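PDB 5HA0: lipocalin AI-4 from Rhodnius prolixus, which binds the cysteinyl leukotriene LTD4 in its lipocalin barrel and so probably scavenges this inflammatory mediator of the host during blood feeding. Local coordinates for residues T28-L33 / K47-S52. Residues are numbered along the deposited sequence; the frame is centred on the assembly and turned at random.
With LTD ((5~{S},6~{R},7~{E},9~{E},11~{Z},14~{Z})-6-[(2~{R})-2-azanyl-3-(2-hydroxy-2-oxoethylamino)-3-oxidanylidene-propyl]sulfanyl-5-oxidanyl-icosa-7,9,11,14-tetraenoic acid), chain B.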
loop_
_atom_site.group_PDB
_atom_site.type_symbol
_atom_site.label_atom_id
_atom_site.label_comp_id
_atom_site.label_asym_id
_atom_site.label_seq_id
_atom_site.Cartn_x
_atom_site.Cartn_y
_atom_site.Cartn_z
ATOM N N THR A 28 4.302 -3.098 11.765
ATOM C CA THR A 28 4.979 -2.568 12.932
ATOM C C THR A 28 5.911 -1.460 12.456
ATOM O O THR A 28 6.399 -1.496 11.320
ATOM C CB THR A 28 5.750 -3.671 13.685
ATOM O OG1 THR A 28 6.155 -3.189 14.973
ATOM C CG2 THR A 28 6.961 -4.119 12.890
ATOM N N GLY A 29 6.104 -0.449 13.291
ATOM C CA GLY A 29 6.987 0.653 12.948
ATOM C C GLY A 29 6.438 1.593 11.885
ATOM O O GLY A 29 5.239 1.630 11.621
ATOM N N ASP A 30 7.337 2.376 11.297
ATOM C CA ASP A 30 6.976 3.390 10.308
ATOM C C ASP A 30 7.390 2.952 8.922
ATOM O O ASP A 30 8.422 2.311 8.768
ATOM C CB ASP A 30 7.650 4.725 10.613
ATOM C CG ASP A 30 7.136 5.374 11.874
ATOM O OD1 ASP A 30 6.029 5.010 12.320
ATOM O OD2 ASP A 30 7.836 6.267 12.393
ATOM N N TRP A 31 6.603 3.346 7.931
ATOM C CA TRP A 31 6.911 3.068 6.523
ATOM C C TRP A 31 6.753 4.349 5.725
ATOM O O TRP A 31 5.688 4.966 5.763
ATOM C CB TRP A 31 5.974 2.014 5.929
ATOM C CG TRP A 31 6.228 0.568 6.304
ATOM C CD1 TRP A 31 5.463 -0.212 7.137
ATOM C CD2 TRP A 31 7.273 -0.282 5.815
ATOM N NE1 TRP A 31 5.980 -1.477 7.211
ATOM C CE2 TRP A 31 7.091 -1.551 6.409
ATOM C CE3 TRP A 31 8.351 -0.092 4.944
ATOM C CZ2 TRP A 31 7.945 -2.628 6.157
ATOM C CZ3 TRP A 31 9.202 -1.160 4.694
ATOM C CH2 TRP A 31 8.989 -2.415 5.295
ATOM N N TYR A 32 7.792 4.739 4.987
ATOM C CA TYR A 32 7.696 5.903 4.112
ATOM C C TYR A 32 7.340 5.490 2.695
ATOM O O TYR A 32 7.950 4.588 2.139
ATOM C CB TYR A 32 9.018 6.677 4.088
ATOM C CG TYR A 32 9.395 7.267 5.431
ATOM C CD1 TYR A 32 10.050 6.497 6.392
ATOM C CD2 TYR A 32 9.095 8.588 5.743
ATOM C CE1 TYR A 32 10.391 7.028 7.625
ATOM C CE2 TYR A 32 9.436 9.133 6.966
ATOM C CZ TYR A 32 10.085 8.348 7.901
ATOM O OH TYR A 32 10.418 8.884 9.125
ATOM N N LEU A 33 6.361 6.160 2.098
ATOM C CA LEU A 33 5.996 5.870 0.713
ATOM C C LEU A 33 6.913 6.646 -0.213
ATOM O O LEU A 33 6.702 7.832 -0.445
ATOM C CB LEU A 33 4.530 6.227 0.468
ATOM C CG LEU A 33 3.973 6.012 -0.941
ATOM C CD1 LEU A 33 4.320 4.641 -1.484
ATOM C CD2 LEU A 33 2.463 6.209 -0.953
ATOM N N LYS A 47 4.353 9.395 5.576
ATOM C CA LYS A 47 4.873 8.481 6.580
ATOM C C LYS A 47 3.698 7.724 7.180
ATOM O O LYS A 47 2.811 8.317 7.806
ATOM C CB LYS A 47 5.644 9.225 7.670
ATOM C CG LYS A 47 6.132 8.319 8.797
ATOM C CD LYS A 47 7.084 9.039 9.742
ATOM C CE LYS A 47 6.426 10.235 10.400
ATOM N NZ LYS A 47 5.509 9.839 11.499
ATOM N N TYR A 48 3.691 6.414 6.960
ATOM C CA TYR A 48 2.650 5.544 7.480
ATOM C C TYR A 48 3.072 5.005 8.829
ATOM O O TYR A 48 4.058 4.284 8.940
ATOM C CB TYR A 48 2.370 4.400 6.496
ATOM C CG TYR A 48 1.595 4.845 5.287
ATOM C CD1 TYR A 48 2.184 5.644 4.318
ATOM C CD2 TYR A 48 0.266 4.463 5.103
ATOM C CE1 TYR A 48 1.471 6.078 3.204
ATOM C CE2 TYR A 48 -0.456 4.886 3.993
ATOM C CZ TYR A 48 0.150 5.689 3.040
ATOM O OH TYR A 48 -0.558 6.123 1.935
ATOM N N GLN A 49 2.311 5.364 9.853
ATOM C CA GLN A 49 2.557 4.915 11.215
ATOM C C GLN A 49 1.641 3.747 11.522
ATOM O O GLN A 49 0.431 3.847 11.337
ATOM C CB GLN A 49 2.325 6.055 12.196
ATOM C CG GLN A 49 3.250 7.236 11.946
ATOM C CD GLN A 49 3.104 8.328 12.982
ATOM O OE1 GLN A 49 2.814 9.475 12.643
ATOM N NE2 GLN A 49 3.315 7.983 14.251
ATOM N N THR A 50 2.211 2.646 11.992
ATOM C CA THR A 50 1.392 1.477 12.289
ATOM C C THR A 50 1.215 1.286 13.787
ATOM O O THR A 50 2.060 1.687 14.598
ATOM C CB THR A 50 1.987 0.169 11.708
ATOM O OG1 THR A 50 3.201 -0.162 12.393
ATOM C CG2 THR A 50 2.219 0.257 10.197
ATOM N N GLY A 51 0.093 0.670 14.151
ATOM C CA GLY A 51 -0.154 0.288 15.528
ATOM C C GLY A 51 -0.769 -1.102 15.575
ATOM O O GLY A 51 -0.937 -1.751 14.537
ATOM N N SER A 52 -1.110 -1.554 16.781
ATOM C CA SER A 52 -1.746 -2.860 16.958
ATOM C C SER A 52 -3.043 -2.981 16.185
ATOM O O SER A 52 -3.708 -1.985 15.907
ATOM C CB SER A 52 -2.049 -3.121 18.433
ATOM O OG SER A 52 -0.908 -2.943 19.242
HETATM O O2 LTD B . -3.504 3.651 -4.788
HETATM C C1 LTD B . -3.153 4.671 -5.415
HETATM O O1 LTD B . -2.074 5.261 -5.180
HETATM C C2 LTD B . -4.062 5.200 -6.493
HETATM C C3 LTD B . -4.721 6.498 -6.039
HETATM C C4 LTD B . -5.254 6.383 -4.614
HETATM C C5 LTD B . -6.069 7.619 -4.262
HETATM O O3 LTD B . -5.214 8.760 -4.148
HETATM C C6 LTD B . -6.847 7.435 -2.964
HETATM C C7 LTD B . -5.926 7.227 -1.775
HETATM C C8 LTD B . -5.931 6.089 -1.067
HETATM C C9 LTD B . -5.046 5.921 0.090
HETATM C C10 LTD B . -5.115 4.878 0.923
HETATM C C11 LTD B . -4.192 4.827 2.059
HETATM C C12 LTD B . -4.118 3.857 2.978
HETATM C C13 LTD B . -4.972 2.610 2.997
HETATM C C14 LTD B . -4.441 1.593 2.003
HETATM C C15 LTD B . -3.388 0.802 2.224
HETATM C C16 LTD B . -2.597 0.823 3.513
HETATM C C17 LTD B . -1.099 0.774 3.226
HETATM C C18 LTD B . -0.326 0.530 4.517
HETATM C C19 LTD B . 1.171 0.736 4.339
HETATM C C20 LTD B . 1.900 0.459 5.638
HETATM O O32 LTD B . -4.859 11.636 1.739
HETATM C C21 LTD B . -5.630 10.920 1.071
HETATM O O31 LTD B . -5.224 10.074 0.252
HETATM C CA3 LTD B . -7.117 11.071 1.250
HETATM N N3 LTD B . -7.842 10.208 0.331
HETATM C C22 LTD B . -9.081 10.533 -0.033
HETATM O O33 LTD B . -9.631 11.537 0.389
HETATM C CA2 LTD B . -9.827 9.631 -0.977
HETATM C CB2 LTD B . -8.983 8.442 -1.425
HETATM S SG2 LTD B . -7.846 8.924 -2.737
HETATM N N2 LTD B . -10.248 10.423 -2.149
HETATM O O HOH W 1 4.232 0.168 15.403
#
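In the lipocalin barrel of this triabin-family protein, strands 30-36 and 46-51 form an antiparallel hairpin, and W31 opposite Y48 is its hydrogen-bonded pair here. Y48 N reaches W31 O at 2.7 Å (165° at the hydrogen), and W31 N returns a bond to Y48 O. D30-Q49 and Y32-K47 are the flanking non-hydrogen-bonded pairs, with D30, Y32, K47 and Q49 on the face away from the ligand. There K47, its CG anti to the backbone N (chi1 176°), runs alongside Y32: CG stands over one ring face, 4.2 Å from the centroid and 25° off the normal, and CD touches OH at 3.4 Å. Bends at chi3 and chi4 bring NZ to a weak bond with Q49 OE1.

W31 and Y48 lie on the barrel-lining face, where LTD passes. Its terminal carbon C20 lies 3.9 Å from W31 CD1, while C12 meets the Y48 ring at its edge, in plane. The polar ends are held from outside the pair: W31 NE1 by F26 O, Y48 OH by E46 and R110, the last of which also binds LTD.

At the open end of the hairpin, away from its turn, a water links G29 N to T50 O, and G29 O accepts two bonds from T50: N approaches tilted from the carbonyl plane, whereas OG1 lies in that plane, on a lone pair, at 2.8 Å.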